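Possible substrate binding protein of ABC transporter system (Rhodopseudomonas palustris, PDB 3NND) probably binds a small solute, perhaps an amino acid or related compound, as the substrate-binding component of an ABC transporter. Local coordinates at residues Y13-P18 with V51-D56; D61-A66 with L89-V94; I78-S83 with I101-P106. All coordinates share one frame; numbering follows the deposited sequence.

Contact 1: residues Y13-P18 with V51-D56; sequences YGKTGP and VITKDD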
loop_
_atom_site.group_PDB
_atom_site.type_symbol
_atom_site.label_atom_id
_atom_site.label_comp_id
_atom_site.label_asym_id
_atom_site.label_seq_id
_atom_site.Cartn_x
_atom_site.Cartn_y
_atom_site.Cartn_z
ATOM N N TYR B 13 36.192 9.707 8.442
ATOM C CA TYR B 13 35.437 9.631 7.188
ATOM C C TYR B 13 36.220 9.047 6.021
ATOM O O TYR B 13 37.440 9.178 5.957
ATOM C CB TYR B 13 34.874 11.009 6.815
ATOM C CG TYR B 13 35.874 12.056 6.348
ATOM C CD1 TYR B 13 35.477 13.067 5.486
ATOM C CD2 TYR B 13 37.200 12.039 6.763
ATOM C CE1 TYR B 13 36.357 14.035 5.051
ATOM C CE2 TYR B 13 38.100 13.010 6.333
ATOM C CZ TYR B 13 37.666 14.014 5.474
ATOM O OH TYR B 13 38.527 15.004 5.024
ATOM N N GLY B 14 35.503 8.417 5.094
ATOM C CA GLY B 14 36.107 7.851 3.898
ATOM C C GLY B 14 36.496 8.888 2.861
ATOM O O GLY B 14 35.893 8.962 1.790
ATOM N N LYS B 15 37.515 9.684 3.178
ATOM C CA LYS B 15 37.960 10.759 2.297
ATOM C C LYS B 15 38.407 10.216 0.951
ATOM O O LYS B 15 38.244 10.878 -0.074
ATOM C CB LYS B 15 39.096 11.544 2.936
ATOM C CG LYS B 15 39.430 12.850 2.240
ATOM C CD LYS B 15 40.664 13.475 2.883
ATOM C CE LYS B 15 40.621 15.001 2.854
ATOM N NZ LYS B 15 41.587 15.602 3.827
ATOM N N THR B 16 38.974 9.011 0.959
ATOM C CA THR B 16 39.362 8.342 -0.284
ATOM C C THR B 16 38.749 6.944 -0.370
ATOM O O THR B 16 38.523 6.288 0.644
ATOM C CB THR B 16 40.903 8.288 -0.470
ATOM O OG1 THR B 16 41.511 7.638 0.652
ATOM C CG2 THR B 16 41.474 9.693 -0.601
ATOM N N GLY B 17 38.449 6.499 -1.581
ATOM C CA GLY B 17 37.836 5.194 -1.757
ATOM C C GLY B 17 36.361 5.202 -2.127
ATOM O O GLY B 17 35.829 6.217 -2.589
ATOM N N PRO B 18 35.692 4.061 -1.910
ATOM C CA PRO B 18 34.312 3.767 -2.303
ATOM C C PRO B 18 33.313 4.845 -1.915
ATOM O O PRO B 18 32.383 5.120 -2.671
ATOM C CB PRO B 18 34.008 2.480 -1.530
ATOM C CG PRO B 18 35.071 2.411 -0.463
ATOM C CD PRO B 18 36.262 2.931 -1.166
ATOM N N VAL B 51 38.956 21.238 14.308
ATOM C CA VAL B 51 38.432 20.011 13.725
ATOM C C VAL B 51 39.555 19.162 13.103
ATOM O O VAL B 51 40.367 19.646 12.305
ATOM C CB VAL B 51 37.360 20.323 12.653
ATOM C CG1 VAL B 51 36.706 19.040 12.151
ATOM C CG2 VAL B 51 36.322 21.281 13.205
ATOM N N ILE B 52 39.582 17.887 13.473
ATOM C CA ILE B 52 40.659 16.981 13.097
ATOM C C ILE B 52 40.050 15.884 12.236
ATOM O O ILE B 52 39.175 15.153 12.696
ATOM C CB ILE B 52 41.276 16.354 14.373
ATOM C CG1 ILE B 52 41.845 17.442 15.285
ATOM C CG2 ILE B 52 42.351 15.371 14.029
ATOM C CD1 ILE B 52 41.558 17.226 16.766
ATOM N N THR B 53 40.486 15.770 10.986
ATOM C CA THR B 53 39.901 14.778 10.087
ATOM C C THR B 53 40.809 13.574 9.848
ATOM O O THR B 53 42.013 13.727 9.610
ATOM C CB THR B 53 39.506 15.384 8.734
ATOM O OG1 THR B 53 40.636 16.051 8.164
ATOM C CG2 THR B 53 38.350 16.373 8.904
ATOM N N LYS B 54 40.208 12.382 9.908
ATOM C CA LYS B 54 40.910 11.114 9.719
ATOM C C LYS B 54 40.314 10.340 8.560
ATOM O O LYS B 54 39.226 9.789 8.676
ATOM C CB LYS B 54 40.792 10.253 10.977
ATOM C CG LYS B 54 41.425 10.848 12.208
ATOM C CD LYS B 54 42.871 11.236 11.947
ATOM C CE LYS B 54 43.610 11.448 13.252
ATOM N NZ LYS B 54 44.990 11.940 13.027
ATOM N N ASP B 55 41.014 10.292 7.436
ATOM C CA ASP B 55 40.562 9.472 6.326
ATOM C C ASP B 55 40.749 8.042 6.783
ATOM O O ASP B 55 41.825 7.691 7.242
ATOM C CB ASP B 55 41.397 9.768 5.081
ATOM C CG ASP B 55 41.049 8.876 3.896
ATOM O OD1 ASP B 55 39.958 8.250 3.876
ATOM O OD2 ASP B 55 41.883 8.816 2.962
ATOM N N ASP B 56 39.699 7.229 6.713
ATOM C CA ASP B 56 39.831 5.813 7.042
ATOM C C ASP B 56 39.652 4.952 5.801
ATOM O O ASP B 56 39.543 3.732 5.890
ATOM C CB ASP B 56 38.884 5.389 8.180
ATOM C CG ASP B 56 37.436 5.179 7.723
ATOM O OD1 ASP B 56 37.127 5.365 6.526
ATOM O OD2 ASP B 56 36.596 4.831 8.582
#
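T16 and D55 meet nearly at right angles. The threonine hydroxyl OG1 gives its proton to D55 OD2 at 2.6 Å, on the syn lone pair of that oxygen. The other carboxylate oxygen, OD1, takes the backbone N of T16 at 3.2 Å, from above the carboxylate plane. With CG anti to the backbone N (chi1 176°), the D55 side chain leaves its strand for the start of the loop and lies against K15, whose CB sits 3.4 Å from D55 CG. D55 OD1 also accepts the backbone N-H of Q57.

Further back, Y13 lies across T53: its CE2 comes obliquely to within 3.7 Å of T53 CB, while the carbonyl carbon of K54 sits in plane at the ring edge. K15 CB rests over one face of the same ring, toward the rim, and the phenol OH is held by E27. The backbones pair in parallel, Y13 N bonding K54 O at 3.0 Å. Y13 O accepts D56 N at 3.1 Å and, from the opposite face of its plane, the N-H of K15 in an inverse gamma turn centred on G14.

This is parallel pairing of neighbouring strands, 7-13 and 47-55, in the alpha/beta sheet of a periplasmic-binding-protein lobe, with the loop toward helix 20-37 tied to the end of strand 47-55. Helix 20-37 packs against Y13 and T53, whereas K54 touches helix 60-72 and forms a salt bridge with E69.

Contact 2: residues D61-A66 with L89-V94; sequences DLSKAA and LADLPV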
loop_
_atom_site.group_PDB
_atom_site.type_symbol
_atom_site.label_atom_id
_atom_site.label_comp_id
_atom_site.label_asym_id
_atom_site.label_seq_id
_atom_site.Cartn_x
_atom_site.Cartn_y
_atom_site.Cartn_z
ATOM N N ASP B 61 39.542 -1.718 9.725
ATOM C CA ASP B 61 40.749 -1.797 10.541
ATOM C C ASP B 61 41.391 -0.414 10.674
ATOM O O ASP B 61 41.662 0.038 11.781
ATOM C CB ASP B 61 41.737 -2.854 10.010
ATOM C CG ASP B 61 42.594 -2.351 8.843
ATOM O OD1 ASP B 61 42.084 -1.556 8.021
ATOM O OD2 ASP B 61 43.777 -2.772 8.737
ATOM N N LEU B 62 41.602 0.265 9.547
ATOM C CA LEU B 62 42.151 1.619 9.534
ATOM C C LEU B 62 41.314 2.600 10.346
ATOM O O LEU B 62 41.854 3.459 11.040
ATOM C CB LEU B 62 42.293 2.132 8.098
ATOM C CG LEU B 62 43.580 1.727 7.386
ATOM C CD1 LEU B 62 43.492 1.964 5.885
ATOM C CD2 LEU B 62 44.766 2.476 7.990
ATOM N N SER B 63 39.994 2.478 10.247
ATOM C CA SER B 63 39.089 3.363 10.969
ATOM C C SER B 63 39.287 3.280 12.472
ATOM O O SER B 63 39.289 4.294 13.155
ATOM C CB SER B 63 37.639 3.042 10.638
ATOM O OG SER B 63 36.775 3.882 11.376
ATOM N N LYS B 64 39.449 2.068 12.987
ATOM C CA LYS B 64 39.663 1.876 14.414
ATOM C C LYS B 64 40.929 2.589 14.897
ATOM O O LYS B 64 40.933 3.228 15.957
ATOM C CB LYS B 64 39.735 0.384 14.751
ATOM C CG LYS B 64 38.392 -0.298 14.884
ATOM C CD LYS B 64 38.544 -1.733 15.370
ATOM C CE LYS B 64 39.166 -2.625 14.299
ATOM N NZ LYS B 64 39.584 -3.974 14.814
ATOM N N ALA B 65 41.996 2.465 14.115
ATOM C CA ALA B 65 43.287 3.043 14.470
ATOM C C ALA B 65 43.206 4.549 14.412
ATOM O O ALA B 65 43.719 5.247 15.282
ATOM C CB ALA B 65 44.365 2.541 13.543
ATOM N N ALA B 66 42.545 5.042 13.376
ATOM C CA ALA B 66 42.322 6.470 13.219
ATOM C C ALA B 66 41.501 7.029 14.377
ATOM O O ALA B 66 41.800 8.104 14.905
ATOM C CB ALA B 66 41.630 6.739 11.903
ATOM N N LEU B 89 30.872 0.262 12.621
ATOM C CA LEU B 89 30.526 -0.740 13.612
ATOM C C LEU B 89 31.788 -1.163 14.344
ATOM O O LEU B 89 31.780 -1.380 15.558
ATOM C CB LEU B 89 29.865 -1.955 12.971
ATOM C CG LEU B 89 29.381 -2.933 14.044
ATOM C CD1 LEU B 89 28.444 -2.218 15.019
ATOM C CD2 LEU B 89 28.710 -4.155 13.437
ATOM N N ALA B 90 32.875 -1.284 13.593
ATOM C CA ALA B 90 34.158 -1.615 14.178
ATOM C C ALA B 90 34.535 -0.596 15.250
ATOM O O ALA B 90 35.100 -0.946 16.280
ATOM C CB ALA B 90 35.218 -1.665 13.099
ATOM N N ASP B 91 34.193 0.666 15.008
ATOM C CA ASP B 91 34.631 1.777 15.851
ATOM C C ASP B 91 33.931 1.919 17.188
ATOM O O ASP B 91 34.438 2.595 18.080
ATOM C CB ASP B 91 34.467 3.083 15.092
ATOM C CG ASP B 91 35.221 3.087 13.802
ATOM O OD1 ASP B 91 36.154 2.274 13.658
ATOM O OD2 ASP B 91 34.883 3.905 12.932
ATOM N N LEU B 92 32.760 1.314 17.327
ATOM C CA LEU B 92 31.969 1.490 18.546
ATOM C C LEU B 92 32.756 1.196 19.835
ATOM O O LEU B 92 32.645 1.934 20.816
ATOM C CB LEU B 92 30.676 0.668 18.496
ATOM C CG LEU B 92 29.430 1.342 17.922
ATOM C CD1 LEU B 92 29.754 2.176 16.683
ATOM C CD2 LEU B 92 28.372 0.300 17.614
ATOM N N PRO B 93 33.548 0.112 19.841
ATOM C CA PRO B 93 34.276 -0.219 21.066
ATOM C C PRO B 93 35.427 0.746 21.303
ATOM O O PRO B 93 35.765 1.021 22.451
ATOM C CB PRO B 93 34.802 -1.629 20.790
ATOM C CG PRO B 93 33.960 -2.149 19.660
ATOM C CD PRO B 93 33.669 -0.948 18.829
ATOM N N VAL B 94 36.014 1.256 20.226
ATOM C CA VAL B 94 37.121 2.198 20.326
ATOM C C VAL B 94 36.693 3.479 21.031
ATOM O O VAL B 94 37.523 4.222 21.530
ATOM C CB VAL B 94 37.692 2.538 18.941
ATOM C CG1 VAL B 94 38.784 3.592 19.059
ATOM C CG2 VAL B 94 38.206 1.269 18.239
#
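Two neighbouring helices pack side by side here: residues 61-66 of helix 60-72 and residues 89-94 of helix 85-96, both on the side of the main sheet that carries A79 and L102. The short axes approach to 8.6 Å and run in the same general direction, with a signed crossing angle of -26°. The nearest alpha carbons belong to K64 and D91, 5.2 Å apart.

The polar part of the interface joins S63 and D91. S63 OG stands anti to its own nitrogen (chi1 178°), which carries the hydroxyl across to the D91 carboxylate and gives a hydrogen bond to OD2. The modelled separation is very short, so the exact length is doubtful at this resolution. D91 brings the acceptor forward from its own helix, its CG beside the backbone N. T82, in the loop after strand 78-80, touches both side chains.

Such an arrangement belongs to a Rossmann-like alpha/beta lobe of the periplasmic-binding-protein type, in which successive parallel strands are linked by helices; these two are the links leading into strands 78-80 and 101-104.

An alanine in place of D91 would probably cost the S63 hydroxyl its partner on helix 85-96 and open a gap between the helices beside T82.

The rest of the interface is built around the aliphatic stem of K64. Its CG passes 3.6 Å from the backbone O of A90 and makes apolar contacts with A90 CB at 3.9 Å and, on the next turn, with V94 CG2 at 3.7 Å. Between A90 and V94 the second helix kinks around P93, which has no N-H to give, and V94, whose N also makes no bond to the turn before. V94 also reaches L67 and A68, one turn further along helix 60-72.

Contact 3: residues I78-S83 with I101-P106; sequences IAIGTS and ILIVEP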
loop_
_atom_site.group_PDB
_atom_site.type_symbol
_atom_site.label_atom_id
_atom_site.label_comp_id
_atom_site.label_asym_id
_atom_site.label_seq_id
_atom_site.Cartn_x
_atom_site.Cartn_y
_atom_site.Cartn_z
ATOM N N ILE B 78 35.592 14.773 21.216
ATOM C CA ILE B 78 34.411 14.098 20.690
ATOM C C ILE B 78 34.646 13.718 19.249
ATOM O O ILE B 78 35.462 14.331 18.565
ATOM C CB ILE B 78 33.184 15.006 20.727
ATOM C CG1 ILE B 78 31.910 14.179 20.545
ATOM C CG2 ILE B 78 33.296 16.074 19.666
ATOM C CD1 ILE B 78 30.751 14.712 21.341
ATOM N N ALA B 79 33.930 12.713 18.774
ATOM C CA ALA B 79 34.149 12.250 17.413
ATOM C C ALA B 79 32.859 12.084 16.626
ATOM O O ALA B 79 31.824 11.715 17.177
ATOM C CB ALA B 79 34.934 10.940 17.420
ATOM N N ILE B 80 32.941 12.349 15.329
ATOM C CA ILE B 80 31.844 12.069 14.414
ATOM C C ILE B 80 32.352 11.123 13.332
ATOM O O ILE B 80 33.491 11.243 12.885
ATOM C CB ILE B 80 31.273 13.367 13.780
ATOM C CG1 ILE B 80 30.680 14.268 14.869
ATOM C CG2 ILE B 80 30.229 13.025 12.737
ATOM C CD1 ILE B 80 30.327 15.671 14.434
ATOM N N GLY B 81 31.518 10.170 12.929
ATOM C CA GLY B 81 31.898 9.219 11.901
ATOM C C GLY B 81 31.122 7.915 11.948
ATOM O O GLY B 81 30.442 7.615 12.919
ATOM N N THR B 82 31.239 7.124 10.892
ATOM C CA THR B 82 32.070 7.472 9.754
ATOM C C THR B 82 31.317 7.110 8.484
ATOM O O THR B 82 30.163 6.693 8.554
ATOM C CB THR B 82 33.406 6.735 9.810
ATOM O OG1 THR B 82 34.201 7.094 8.673
ATOM C CG2 THR B 82 33.180 5.228 9.837
ATOM N N SER B 83 31.957 7.257 7.329
ATOM C CA SER B 83 31.257 7.104 6.055
ATOM C C SER B 83 30.606 5.747 5.919
ATOM O O SER B 83 29.387 5.658 5.771
ATOM C CB SER B 83 32.184 7.351 4.871
ATOM O OG SER B 83 32.305 8.740 4.622
ATOM N N ILE B 101 32.904 10.299 23.637
ATOM C CA ILE B 101 31.703 10.138 22.820
ATOM C C ILE B 101 31.995 9.994 21.325
ATOM O O ILE B 101 32.910 10.626 20.803
ATOM C CB ILE B 101 30.721 11.311 23.049
ATOM C CG1 ILE B 101 30.302 11.365 24.524
ATOM C CG2 ILE B 101 29.495 11.184 22.135
ATOM C CD1 ILE B 101 29.495 12.591 24.913
ATOM N N LEU B 102 31.220 9.156 20.644
ATOM C CA LEU B 102 31.233 9.120 19.179
ATOM C C LEU B 102 29.849 9.290 18.565
ATOM O O LEU B 102 28.938 8.517 18.850
ATOM C CB LEU B 102 31.824 7.810 18.661
ATOM C CG LEU B 102 31.670 7.581 17.153
ATOM C CD1 LEU B 102 32.736 8.338 16.361
ATOM C CD2 LEU B 102 31.738 6.103 16.847
ATOM N N ILE B 103 29.700 10.287 17.701
ATOM C CA ILE B 103 28.463 10.456 16.936
ATOM C C ILE B 103 28.575 9.786 15.562
ATOM O O ILE B 103 29.431 10.157 14.763
ATOM C CB ILE B 103 28.116 11.943 16.744
ATOM C CG1 ILE B 103 27.701 12.561 18.074
ATOM C CG2 ILE B 103 27.000 12.085 15.742
ATOM C CD1 ILE B 103 28.189 13.982 18.257
ATOM N N VAL B 104 27.707 8.806 15.297
ATOM C CA VAL B 104 27.754 8.016 14.059
ATOM C C VAL B 104 27.095 8.740 12.908
ATOM O O VAL B 104 25.899 9.004 12.954
ATOM C CB VAL B 104 27.039 6.657 14.198
ATOM C CG1 VAL B 104 27.061 5.930 12.871
ATOM C CG2 VAL B 104 27.667 5.802 15.308
ATOM N N GLU B 105 27.869 9.039 11.870
ATOM C CA GLU B 105 27.380 9.833 10.755
ATOM C C GLU B 105 28.363 9.770 9.606
ATOM O O GLU B 105 29.527 10.122 9.773
ATOM C CB GLU B 105 27.224 11.283 11.190
ATOM C CG GLU B 105 26.802 12.219 10.072
ATOM C CD GLU B 105 25.366 11.981 9.630
ATOM O OE1 GLU B 105 24.516 11.706 10.504
ATOM O OE2 GLU B 105 25.088 12.071 8.412
ATOM N N PRO B 106 27.910 9.337 8.422
ATOM C CA PRO B 106 26.574 8.889 8.025
ATOM C C PRO B 106 26.299 7.420 8.318
ATOM O O PRO B 106 25.167 7.068 8.655
ATOM C CB PRO B 106 26.589 9.067 6.501
ATOM C CG PRO B 106 27.867 9.761 6.167
ATOM C CD PRO B 106 28.802 9.447 7.259
#
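Strands 78-80 and 101-104 run parallel, their short axes 4.5 Å apart and 16° from aligned, with A79 opposite L102 and I80 opposite I103. The bonds alternate between them: A79 N to I101 O at 3.1 Å, I103 N to A79 O, then G81 N to I103 O at 2.8 Å. A weak fourth, E105 N to G81 O, continues the ladder.

Side chains pair off on both faces. On one, I80 and I103 lie side by side and point the same way, I80 CG1 being 3.9 Å from I103 CB. I80 CG2, anti to the backbone N, runs alongside E105 to meet its CB at 3.8 Å. I78 crosses I101 obliquely, touching CB with its CD1. This face is backed by helices 285-304 and 309-316. On the other, L102 CD1 reaches across to A79 CB at 3.6 Å, under L67 and Y71 of helix 60-72.

Further on, each segment is modelled with a cis peptide, before T82 in one and before P106 in the other. P106 CD comes 3.3 Å from T82 O and also packs on S83 CA. The carboxylate of E105 finds its partner outside this pair, in T124.

Together with helix 85-96, the two strands form a beta-alpha-beta crossover in the core of the lobe. The loops at their carboxyl ends occupy a position that, in leucine-binding proteins, commonly contributes to the ligand cleft.

In the fold
From the N terminus, strand 7-13 leads into the loop of contact 1, which closes when the chain returns, after helix 20-37, along strand 47-55. Contacts 2 and 3 both open only after that, so contact 1 precedes them in series. These two cross: helix 60-72 opens contact 2, strand 78-80 opens contact 3, helix 85-96 closes the former and strand 101-104 the latter. Contacts 1 and 3 belong to one sheet, and strand 78-80 sits directly beside strand 7-13; contact 2 lies in the helical layer on the face of A79 and L102. Around T82 and S83 the three meet: T82 makes a weak hydrogen bond to D56, and S83 OG a weak one to G14 N.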